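Local atomic coordinates of fructuronate-tagaturonate epimerase UxaE from Cohnella laeviribosi in complex with 1 glycerol (Cohnella laeviribosi, PDB entry 6IL9), a protein that probably interconverts fructuronate and tagaturonate by epimerisation, using a TIM-barrel fold that holds a zinc ion. Residues Cys183-Ala194 and Arg239-Phe250; His17-Glu25 and Ala145-Glu153. All coordinates share one frame; numbering follows the deposited sequence.

Contact 1 (Cys183-Ala194 and Arg239-Phe250); sequences CSEQIDNEAAQA and RDVLVYREAIQF
The loop that leaves the C-terminal end of barrel strand 178-182 meets the outer helix 234-259 here, with Gln-186 laid on the ring of Phe-250. The Gln-186 amide lies over one ring face as an amide-aromatic stack, its plane 13° from the ring plane and NE2 above the ring centre. A bend at chi2 (82°) folds the amide flat onto the ring, and CD comes 3.4 Å from Phe-250 CD2. Cys-183 SG meets the same ring at its edge, 4.0 Å from Phe-250 CD2, a sulfur-aromatic contact.

At the helix kink the N of Glu-246 and Ala-247 lack their usual bonds to the preceding turn. In place of the usual helix donor, Val-243 O takes Asp-188 N at 3.0 Å, almost straight and on a carbonyl lone pair. A water bridges Gln-186 O, Val-243 O and Ala-247 N, accepting from the last at 2.9 Å. Ile-187 CD1 touches both Tyr-244 CD1 and Ala-247 CB, and its CG2 packs on Val-243 CG1 at 3.7 Å.

In this part of the (beta/alpha)8 barrel, Asp-188 N-caps the short helix 189-193, its OD1 accepting from Ala-191 N. That helix runs nearly antiparallel to segment 239-250, the axes 8.0 Å apart, and small Ala-191 and Ala-192 let Leu-242 and Val-243 close in. Bent at chi3, Arg-239 reaches the C-terminal end of helix 189-193, where NH1 and NH2 both grip Ala-194 O end-on, at 2.9 and 3.3 Å, with the oxygen in the guanidinium plane.

Contact 2 (His17-Glu25 and Ala145-Glu153); sequences HVYPRSRHE and AVFQEGYTE
With chi1 at 178° and the chain extended beyond CG, Gln-148 reaches out from its helix and lays its amide over one face of the Tyr-19 ring, the two planes 25° apart. NE2 comes 3.4 Å from Tyr-19 CE1, and Gln-148 CG makes a CH-pi contact with the same face. Phe-147 also starts with CG opposite its backbone N (chi1 -172°), which brings one face of its ring against His-24. The two side chains run in opposing directions alongside one another, and ND1 of His-24 sits over the Phe-147 ring toward its rim, 3.4 Å from Phe-147 CE1. The rings meet obliquely. At the edge of the imidazole, His-24 CE1 approaches Phe-147 O to 3.2 Å.

The backbones are joined by weaker links. Ser-22 CA points its hydrogen at Phe-147 O, 3.5 Å away. One water accepts from Arg-21 N and donates to Gln-148 O; two more link Gly-150 O to Arg-21 NH1 and to His-24 NE2. Gly-150, with positive phi, ends the helix in a Schellman motif, and the turn 19-22 rests on this helix end. Ser-22 holds that turn, its OG donating to Tyr-19 O at 2.7 Å, the same oxygen that takes the Ser-22 N-H.

The contact seats the edge strand 17-26 of the five-stranded antiparallel sheet on the end of barrel helix 135-149. Lys-40 of strand 39-45 hydrogen-bonds Gln-148 OE1, Glu-469 hydrogen-bonds the Tyr-19 hydroxyl, and Arg-112, just past helix 104-111, forms a salt bridge with Glu-149.

Contacts 1 and 2 lie on opposite sides of the chain's centre, their centres 47 Å apart and their nearest atoms about 28 Å apart, and they follow one another along the sequence. Contact 2, 17-25 with 145-153, docks the antiparallel sheet near the N-terminus on a barrel helix, whereas contact 1, 183-194 with 239-250, ties a loop following a barrel strand to a helix packed outside the barrel. In contact 1 the side chain of Cys-183 is about 11 Å from the zinc ion, held by His-161, Asp-273 and His-343, and about 14 Å from the bound glycerol. Neither contact supplies a zinc ligand.

Contact 1 (Cys183-Ala194 and Arg239-Phe250)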
loop_
_atom_site.group_PDB
_atom_site.type_symbol
_atom_site.label_atom_id
_atom_site.label_comp_id
_atom_site.label_asym_id
_atom_site.label_seq_id
_atom_site.Cartn_x
_atom_site.Cartn_y
_atom_site.Cartn_z
ATOM N N CYS A 183 -3.636 4.281 -14.431
ATOM C CA CYS A 183 -3.950 4.806 -15.756
ATOM C C CYS A 183 -2.712 5.336 -16.473
ATOM O O CYS A 183 -2.833 6.093 -17.440
ATOM C CB CYS A 183 -5.017 5.899 -15.654
ATOM S SG CYS A 183 -6.549 5.306 -14.908
ATOM N N SER A 184 -1.520 4.944 -16.012
ATOM C CA SER A 184 -0.286 5.473 -16.586
ATOM C C SER A 184 -0.098 5.045 -18.036
ATOM O O SER A 184 0.452 5.806 -18.838
ATOM C CB SER A 184 0.914 5.036 -15.740
ATOM O OG SER A 184 1.133 3.635 -15.834
ATOM N N GLU A 185 -0.548 3.843 -18.399
ATOM C CA GLU A 185 -0.334 3.369 -19.763
ATOM C C GLU A 185 -1.229 4.073 -20.777
ATOM O O GLU A 185 -0.924 4.056 -21.978
ATOM C CB GLU A 185 -0.548 1.858 -19.832
ATOM C CG GLU A 185 0.456 1.084 -18.994
ATOM C CD GLU A 185 0.677 -0.329 -19.489
ATOM O OE1 GLU A 185 1.437 -1.065 -18.824
ATOM O OE2 GLU A 185 0.094 -0.702 -20.533
ATOM N N GLN A 186 -2.321 4.689 -20.332
ATOM C CA GLN A 186 -3.197 5.415 -21.240
ATOM C C GLN A 186 -2.790 6.871 -21.412
ATOM O O GLN A 186 -3.273 7.528 -22.339
ATOM C CB GLN A 186 -4.644 5.339 -20.743
ATOM C CG GLN A 186 -5.335 4.006 -21.028
ATOM C CD GLN A 186 -4.999 2.919 -20.013
ATOM O OE1 GLN A 186 -4.402 3.180 -18.971
ATOM N NE2 GLN A 186 -5.377 1.685 -20.328
ATOM N N ILE A 187 -1.921 7.385 -20.545
ATOM C CA ILE A 187 -1.482 8.769 -20.635
ATOM C C ILE A 187 -0.615 8.945 -21.875
ATOM O O ILE A 187 0.269 8.125 -22.154
ATOM C CB ILE A 187 -0.719 9.169 -19.364
ATOM C CG1 ILE A 187 -1.604 8.982 -18.127
ATOM C CG2 ILE A 187 -0.225 10.596 -19.461
ATOM C CD1 ILE A 187 -2.706 10.010 -18.008
ATOM N N ASP A 188 -0.856 10.019 -22.623
ATOM C CA ASP A 188 -0.054 10.305 -23.815
ATOM C C ASP A 188 1.092 11.226 -23.405
ATOM O O ASP A 188 0.987 12.453 -23.446
ATOM C CB ASP A 188 -0.917 10.902 -24.918
ATOM C CG ASP A 188 -0.190 10.964 -26.252
ATOM O OD1 ASP A 188 1.056 10.942 -26.237
ATOM O OD2 ASP A 188 -0.857 11.031 -27.306
ATOM N N ASN A 189 2.218 10.619 -23.023
ATOM C CA ASN A 189 3.337 11.407 -22.514
ATOM C C ASN A 189 4.042 12.186 -23.620
ATOM O O ASN A 189 4.553 13.284 -23.368
ATOM C CB ASN A 189 4.321 10.498 -21.777
ATOM C CG ASN A 189 3.873 10.179 -20.360
ATOM O OD1 ASN A 189 4.074 10.975 -19.444
ATOM N ND2 ASN A 189 3.260 9.012 -20.176
ATOM N N GLU A 190 4.081 11.656 -24.844
ATOM C CA GLU A 190 4.719 12.401 -25.922
ATOM C C GLU A 190 3.924 13.661 -26.248
ATOM O O GLU A 190 4.503 14.704 -26.563
ATOM C CB GLU A 190 4.894 11.519 -27.158
ATOM C CG GLU A 190 3.830 10.449 -27.354
ATOM C CD GLU A 190 4.212 9.442 -28.430
ATOM O OE1 GLU A 190 4.881 9.847 -29.405
ATOM O OE2 GLU A 190 3.849 8.251 -28.302
ATOM N N ALA A 191 2.593 13.598 -26.124
ATOM C CA ALA A 191 1.782 14.803 -26.273
ATOM C C ALA A 191 2.086 15.826 -25.187
ATOM O O ALA A 191 1.921 17.029 -25.407
ATOM C CB ALA A 191 0.297 14.444 -26.253
ATOM N N ALA A 192 2.514 15.373 -24.006
ATOM C CA ALA A 192 2.832 16.318 -22.942
ATOM C C ALA A 192 4.142 17.048 -23.216
ATOM O O ALA A 192 4.304 18.198 -22.799
ATOM C CB ALA A 192 2.891 15.596 -21.596
ATOM N N GLN A 193 5.070 16.405 -23.928
ATOM C CA GLN A 193 6.383 16.970 -24.224
ATOM C C GLN A 193 6.464 17.640 -25.589
ATOM O O GLN A 193 7.434 18.361 -25.849
ATOM C CB GLN A 193 7.456 15.879 -24.155
ATOM C CG GLN A 193 7.288 14.901 -23.008
ATOM C CD GLN A 193 8.438 14.965 -22.030
ATOM O OE1 GLN A 193 9.330 15.805 -22.161
ATOM N NE2 GLN A 193 8.430 14.073 -21.043
ATOM N N ALA A 194 5.483 17.423 -26.460
ATOM C CA ALA A 194 5.582 17.873 -27.837
ATOM C C ALA A 194 5.454 19.392 -27.924
ATOM O O ALA A 194 4.972 20.059 -27.005
ATOM C CB ALA A 194 4.506 17.207 -28.693
ATOM N N ARG A 239 -3.580 20.609 -25.142
ATOM C CA ARG A 239 -2.608 19.681 -24.592
ATOM C C ARG A 239 -3.263 18.768 -23.561
ATOM O O ARG A 239 -3.047 17.552 -23.577
ATOM C CB ARG A 239 -1.432 20.446 -23.991
ATOM C CG ARG A 239 -0.238 19.568 -23.718
ATOM C CD ARG A 239 0.881 20.349 -23.041
ATOM N NE ARG A 239 1.452 21.374 -23.914
ATOM C CZ ARG A 239 2.397 21.144 -24.821
ATOM N NH1 ARG A 239 2.874 19.919 -24.992
ATOM N NH2 ARG A 239 2.862 22.144 -25.560
ATOM N N ASP A 240 -4.082 19.334 -22.669
ATOM C CA ASP A 240 -4.752 18.527 -21.648
ATOM C C ASP A 240 -5.605 17.425 -22.270
ATOM O O ASP A 240 -5.588 16.282 -21.803
ATOM C CB ASP A 240 -5.622 19.409 -20.755
ATOM C CG ASP A 240 -4.833 20.102 -19.662
ATOM O OD1 ASP A 240 -3.687 19.685 -19.392
ATOM O OD2 ASP A 240 -5.377 21.059 -19.073
ATOM N N VAL A 241 -6.372 17.756 -23.310
ATOM C CA VAL A 241 -7.197 16.745 -23.971
ATOM C C VAL A 241 -6.320 15.638 -24.551
ATOM O O VAL A 241 -6.597 14.444 -24.382
ATOM C CB VAL A 241 -8.089 17.399 -25.045
ATOM C CG1 VAL A 241 -8.853 16.333 -25.853
ATOM C CG2 VAL A 241 -9.064 18.376 -24.406
ATOM N N LEU A 242 -5.228 16.011 -25.228
ATOM C CA LEU A 242 -4.371 14.999 -25.840
ATOM C C LEU A 242 -3.711 14.105 -24.796
ATOM O O LEU A 242 -3.572 12.895 -25.007
ATOM C CB LEU A 242 -3.305 15.671 -26.701
ATOM C CG LEU A 242 -3.834 16.381 -27.941
ATOM C CD1 LEU A 242 -2.686 17.042 -28.696
ATOM C CD2 LEU A 242 -4.559 15.392 -28.840
ATOM N N VAL A 243 -3.287 14.682 -23.669
ATOM C CA VAL A 243 -2.553 13.905 -22.677
ATOM C C VAL A 243 -3.484 12.943 -21.945
ATOM O O VAL A 243 -3.107 11.801 -21.652
ATOM C CB VAL A 243 -1.822 14.843 -21.694
ATOM C CG1 VAL A 243 -1.174 14.036 -20.576
ATOM C CG2 VAL A 243 -0.766 15.669 -22.432
ATOM N N TYR A 244 -4.708 13.382 -21.639
ATOM C CA TYR A 244 -5.538 12.710 -20.653
ATOM C C TYR A 244 -6.817 12.072 -21.187
ATOM O O TYR A 244 -7.405 11.259 -20.466
ATOM C CB TYR A 244 -5.917 13.691 -19.526
ATOM C CG TYR A 244 -4.725 14.127 -18.701
ATOM C CD1 TYR A 244 -4.167 13.279 -17.750
ATOM C CD2 TYR A 244 -4.138 15.369 -18.897
ATOM C CE1 TYR A 244 -3.063 13.662 -17.010
ATOM C CE2 TYR A 244 -3.029 15.762 -18.158
ATOM C CZ TYR A 244 -2.502 14.902 -17.216
ATOM O OH TYR A 244 -1.403 15.277 -16.480
ATOM N N ARG A 245 -7.273 12.398 -22.406
ATOM C CA ARG A 245 -8.603 11.950 -22.828
ATOM C C ARG A 245 -8.715 10.431 -22.819
ATOM O O ARG A 245 -9.706 9.876 -22.328
ATOM C CB ARG A 245 -8.958 12.484 -24.219
ATOM C CG ARG A 245 -10.292 11.952 -24.719
ATOM C CD ARG A 245 -10.699 12.512 -26.071
ATOM N NE ARG A 245 -11.586 11.585 -26.782
ATOM C CZ ARG A 245 -12.887 11.437 -26.539
ATOM N NH1 ARG A 245 -13.496 12.152 -25.595
ATOM N NH2 ARG A 245 -13.589 10.560 -27.244
ATOM N N GLU A 246 -7.715 9.737 -23.376
ATOM C CA GLU A 246 -7.793 8.281 -23.421
ATOM C C GLU A 246 -7.799 7.691 -22.015
ATOM O O GLU A 246 -8.489 6.700 -21.751
ATOM C CB GLU A 246 -6.636 7.719 -24.249
ATOM C CG GLU A 246 -6.664 6.211 -24.394
ATOM C CD GLU A 246 -5.508 5.684 -25.231
ATOM O OE1 GLU A 246 -4.933 6.471 -26.021
ATOM O OE2 GLU A 246 -5.180 4.481 -25.103
ATOM N N ALA A 247 -7.046 8.299 -21.095
ATOM C CA ALA A 247 -7.056 7.830 -19.715
ATOM C C ALA A 247 -8.411 8.069 -19.060
ATOM O O ALA A 247 -8.895 7.223 -18.304
ATOM C CB ALA A 247 -5.941 8.510 -18.919
ATOM N N ILE A 248 -9.024 9.223 -19.330
ATOM C CA ILE A 248 -10.353 9.520 -18.794
ATOM C C ILE A 248 -11.361 8.495 -19.288
ATOM O O ILE A 248 -12.181 7.978 -18.520
ATOM C CB ILE A 248 -10.772 10.946 -19.187
ATOM C CG1 ILE A 248 -9.877 11.972 -18.487
ATOM C CG2 ILE A 248 -12.267 11.196 -18.873
ATOM C CD1 ILE A 248 -10.011 13.372 -19.076
ATOM N N GLN A 249 -11.320 8.192 -20.587
ATOM C CA GLN A 249 -12.239 7.200 -21.136
ATOM C C GLN A 249 -12.051 5.854 -20.461
ATOM O O GLN A 249 -13.024 5.129 -20.219
ATOM C CB GLN A 249 -12.032 7.077 -22.643
ATOM C CG GLN A 249 -12.408 8.315 -23.396
ATOM C CD GLN A 249 -13.864 8.663 -23.218
ATOM O OE1 GLN A 249 -14.207 9.770 -22.788
ATOM N NE2 GLN A 249 -14.740 7.713 -23.538
ATOM N N PHE A 250 -10.801 5.516 -20.140
ATOM C CA PHE A 250 -10.490 4.253 -19.484
ATOM C C PHE A 250 -11.018 4.238 -18.056
ATOM O O PHE A 250 -11.554 3.223 -17.600
ATOM C CB PHE A 250 -8.974 4.024 -19.521
ATOM C CG PHE A 250 -8.523 2.744 -18.864
ATOM C CD1 PHE A 250 -8.958 1.509 -19.331
ATOM C CD2 PHE A 250 -7.637 2.780 -17.797
ATOM C CE1 PHE A 250 -8.534 0.332 -18.732
ATOM C CE2 PHE A 250 -7.209 1.608 -17.187
ATOM C CZ PHE A 250 -7.663 0.382 -17.651
HETATM O O HOH W 1 -4.689 9.703 -22.039
HETATM O O HOH W 2 -2.254 7.670 -24.940
#

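Contact 2 (His17-Glu25 and Ala145-Glu153)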
loop_
_atom_site.group_PDB
_atom_site.type_symbol
_atom_site.label_atom_id
_atom_site.label_comp_id
_atom_site.label_asym_id
_atom_site.label_seq_id
_atom_site.Cartn_x
_atom_site.Cartn_y
_atom_site.Cartn_z
ATOM N N HIS A 17 3.184 -18.748 24.774
ATOM C CA HIS A 17 2.787 -17.353 24.642
ATOM C C HIS A 17 1.366 -17.232 24.099
ATOM O O HIS A 17 1.043 -17.785 23.043
ATOM C CB HIS A 17 3.751 -16.602 23.725
ATOM C CG HIS A 17 3.441 -15.143 23.617
ATOM N ND1 HIS A 17 3.572 -14.274 24.682
ATOM C CD2 HIS A 17 2.961 -14.406 22.587
ATOM C CE1 HIS A 17 3.206 -13.062 24.304
ATOM N NE2 HIS A 17 2.832 -13.115 23.037
ATOM N N VAL A 18 0.524 -16.487 24.813
ATOM C CA VAL A 18 -0.844 -16.188 24.399
ATOM C C VAL A 18 -0.909 -14.709 24.063
ATOM O O VAL A 18 -0.431 -13.873 24.838
ATOM C CB VAL A 18 -1.866 -16.526 25.499
ATOM C CG1 VAL A 18 -3.270 -16.148 25.055
ATOM C CG2 VAL A 18 -1.801 -17.998 25.847
ATOM N N TYR A 19 -1.489 -14.390 22.916
ATOM C CA TYR A 19 -1.647 -12.992 22.550
ATOM C C TYR A 19 -2.838 -12.435 23.318
ATOM O O TYR A 19 -3.960 -12.905 23.120
ATOM C CB TYR A 19 -1.827 -12.850 21.045
ATOM C CG TYR A 19 -0.550 -13.170 20.284
ATOM C CD1 TYR A 19 0.494 -12.254 20.230
ATOM C CD2 TYR A 19 -0.382 -14.395 19.648
ATOM C CE1 TYR A 19 1.676 -12.549 19.544
ATOM C CE2 TYR A 19 0.787 -14.696 18.954
ATOM C CZ TYR A 19 1.812 -13.769 18.907
ATOM O OH TYR A 19 2.974 -14.063 18.225
ATOM N N PRO A 20 -2.633 -11.478 24.228
ATOM C CA PRO A 20 -3.676 -11.198 25.223
ATOM C C PRO A 20 -4.924 -10.581 24.628
ATOM O O PRO A 20 -6.018 -10.791 25.168
ATOM C CB PRO A 20 -2.975 -10.250 26.206
ATOM C CG PRO A 20 -1.897 -9.605 25.407
ATOM C CD PRO A 20 -1.434 -10.646 24.420
ATOM N N ARG A 21 -4.808 -9.856 23.518
ATOM C CA ARG A 21 -5.970 -9.236 22.899
ATOM C C ARG A 21 -6.671 -10.148 21.897
ATOM O O ARG A 21 -7.626 -9.710 21.246
ATOM C CB ARG A 21 -5.555 -7.929 22.214
ATOM C CG ARG A 21 -5.009 -6.862 23.160
ATOM C CD ARG A 21 -4.547 -5.642 22.360
ATOM N NE ARG A 21 -4.027 -4.551 23.185
ATOM C CZ ARG A 21 -4.702 -3.441 23.487
ATOM N NH1 ARG A 21 -5.944 -3.262 23.049
ATOM N NH2 ARG A 21 -4.133 -2.504 24.230
ATOM N N SER A 22 -6.246 -11.411 21.775
ATOM C CA SER A 22 -6.769 -12.305 20.753
ATOM C C SER A 22 -7.941 -13.156 21.223
ATOM O O SER A 22 -8.446 -13.966 20.439
ATOM C CB SER A 22 -5.659 -13.241 20.241
ATOM O OG SER A 22 -5.332 -14.209 21.235
ATOM N N ARG A 23 -8.373 -13.021 22.472
ATOM C CA ARG A 23 -9.438 -13.872 22.987
ATOM C C ARG A 23 -10.779 -13.389 22.454
ATOM O O ARG A 23 -11.172 -12.243 22.700
ATOM C CB ARG A 23 -9.431 -13.867 24.512
ATOM C CG ARG A 23 -8.239 -14.586 25.098
ATOM C CD ARG A 23 -8.232 -14.469 26.604
ATOM N NE ARG A 23 -7.110 -15.187 27.198
ATOM C CZ ARG A 23 -5.976 -14.614 27.587
ATOM N NH1 ARG A 23 -5.805 -13.305 27.442
ATOM N NH2 ARG A 23 -5.012 -15.355 28.120
ATOM N N HIS A 24 -11.473 -14.261 21.723
ATOM C CA HIS A 24 -12.790 -13.961 21.182
ATOM C C HIS A 24 -13.699 -15.164 21.391
ATOM O O HIS A 24 -13.255 -16.242 21.798
ATOM C CB HIS A 24 -12.701 -13.565 19.705
ATOM C CG HIS A 24 -11.934 -12.300 19.488
ATOM N ND1 HIS A 24 -10.567 -12.280 19.304
ATOM C CD2 HIS A 24 -12.336 -11.007 19.484
ATOM C CE1 HIS A 24 -10.164 -11.027 19.179
ATOM N NE2 HIS A 24 -11.219 -10.236 19.280
ATOM N N GLU A 25 -14.990 -14.961 21.131
ATOM C CA GLU A 25 -15.989 -15.973 21.431
ATOM C C GLU A 25 -17.125 -15.871 20.423
ATOM O O GLU A 25 -17.583 -14.769 20.112
ATOM C CB GLU A 25 -16.524 -15.791 22.854
ATOM C CG GLU A 25 -17.730 -16.639 23.197
ATOM C CD GLU A 25 -17.757 -17.007 24.667
ATOM O OE1 GLU A 25 -18.323 -18.073 25.008
ATOM O OE2 GLU A 25 -17.207 -16.224 25.477
ATOM N N ALA A 145 -4.230 -10.333 11.679
ATOM C CA ALA A 145 -3.646 -9.262 12.473
ATOM C C ALA A 145 -4.697 -8.567 13.331
ATOM O O ALA A 145 -4.469 -8.318 14.520
ATOM C CB ALA A 145 -2.953 -8.253 11.562
ATOM N N VAL A 146 -5.848 -8.217 12.747
ATOM C CA VAL A 146 -6.835 -7.516 13.572
ATOM C C VAL A 146 -7.428 -8.464 14.603
ATOM O O VAL A 146 -7.826 -8.033 15.688
ATOM C CB VAL A 146 -7.943 -6.847 12.732
ATOM C CG1 VAL A 146 -7.353 -5.785 11.823
ATOM C CG2 VAL A 146 -8.751 -7.876 11.941
ATOM N N PHE A 147 -7.488 -9.761 14.294
ATOM C CA PHE A 147 -7.947 -10.733 15.283
ATOM C C PHE A 147 -6.950 -10.840 16.433
ATOM O O PHE A 147 -7.331 -10.778 17.608
ATOM C CB PHE A 147 -8.166 -12.092 14.609
ATOM C CG PHE A 147 -8.832 -13.127 15.492
ATOM C CD1 PHE A 147 -10.213 -13.176 15.615
ATOM C CD2 PHE A 147 -8.068 -14.059 16.171
ATOM C CE1 PHE A 147 -10.820 -14.132 16.423
ATOM C CE2 PHE A 147 -8.670 -15.018 16.984
ATOM C CZ PHE A 147 -10.047 -15.051 17.102
ATOM N N GLN A 148 -5.663 -10.971 16.106
ATOM C CA GLN A 148 -4.622 -11.057 17.126
ATOM C C GLN A 148 -4.657 -9.870 18.076
ATOM O O GLN A 148 -4.481 -10.031 19.291
ATOM C CB GLN A 148 -3.256 -11.142 16.461
ATOM C CG GLN A 148 -2.101 -11.175 17.446
ATOM C CD GLN A 148 -0.762 -11.252 16.751
ATOM O OE1 GLN A 148 -0.595 -11.991 15.780
ATOM N NE2 GLN A 148 0.200 -10.494 17.247
ATOM N N GLU A 149 -4.864 -8.670 17.541
ATOM C CA GLU A 149 -4.820 -7.440 18.314
ATOM C C GLU A 149 -6.181 -6.991 18.814
ATOM O O GLU A 149 -6.266 -5.943 19.468
ATOM C CB GLU A 149 -4.202 -6.319 17.472
ATOM C CG GLU A 149 -2.778 -6.580 17.056
ATOM C CD GLU A 149 -1.823 -6.583 18.234
ATOM O OE1 GLU A 149 -2.087 -5.857 19.222
ATOM O OE2 GLU A 149 -0.818 -7.318 18.169
ATOM N N GLY A 150 -7.237 -7.745 18.527
ATOM C CA GLY A 150 -8.568 -7.366 18.968
ATOM C C GLY A 150 -8.976 -5.998 18.472
ATOM O O GLY A 150 -9.558 -5.208 19.227
ATOM N N TYR A 151 -8.647 -5.689 17.224
ATOM C CA TYR A 151 -8.922 -4.382 16.631
ATOM C C TYR A 151 -10.200 -4.511 15.820
ATOM O O TYR A 151 -10.197 -5.086 14.730
ATOM C CB TYR A 151 -7.753 -3.940 15.764
ATOM C CG TYR A 151 -7.929 -2.588 15.106
ATOM C CD1 TYR A 151 -7.575 -1.425 15.775
ATOM C CD2 TYR A 151 -8.396 -2.486 13.799
ATOM C CE1 TYR A 151 -7.714 -0.183 15.173
ATOM C CE2 TYR A 151 -8.538 -1.244 13.178
ATOM C CZ TYR A 151 -8.189 -0.101 13.877
ATOM O OH TYR A 151 -8.326 1.130 13.277
ATOM N N THR A 152 -11.297 -3.971 16.354
ATOM C CA THR A 152 -12.613 -4.159 15.762
ATOM C C THR A 152 -13.102 -2.942 14.992
ATOM O O THR A 152 -14.231 -2.961 14.492
ATOM C CB THR A 152 -13.637 -4.513 16.850
ATOM O OG1 THR A 152 -13.812 -3.387 17.722
ATOM C CG2 THR A 152 -13.159 -5.702 17.662
ATOM N N GLU A 153 -12.285 -1.893 14.878
ATOM C CA GLU A 153 -12.710 -0.652 14.243
ATOM C C GLU A 153 -12.821 -0.753 12.728
ATOM O O GLU A 153 -13.419 0.134 12.113
ATOM C CB GLU A 153 -11.744 0.482 14.597
ATOM C CG GLU A 153 -11.952 1.055 15.986
ATOM C CD GLU A 153 -11.597 0.079 17.078
ATOM O OE1 GLU A 153 -10.510 -0.533 16.999
ATOM O OE2 GLU A 153 -12.406 -0.083 18.020
HETATM O O HOH W 3 -2.691 -9.542 21.625
HETATM O O HOH W 4 -8.093 -4.807 21.943
HETATM O O HOH W 5 -11.522 -7.427 20.511
#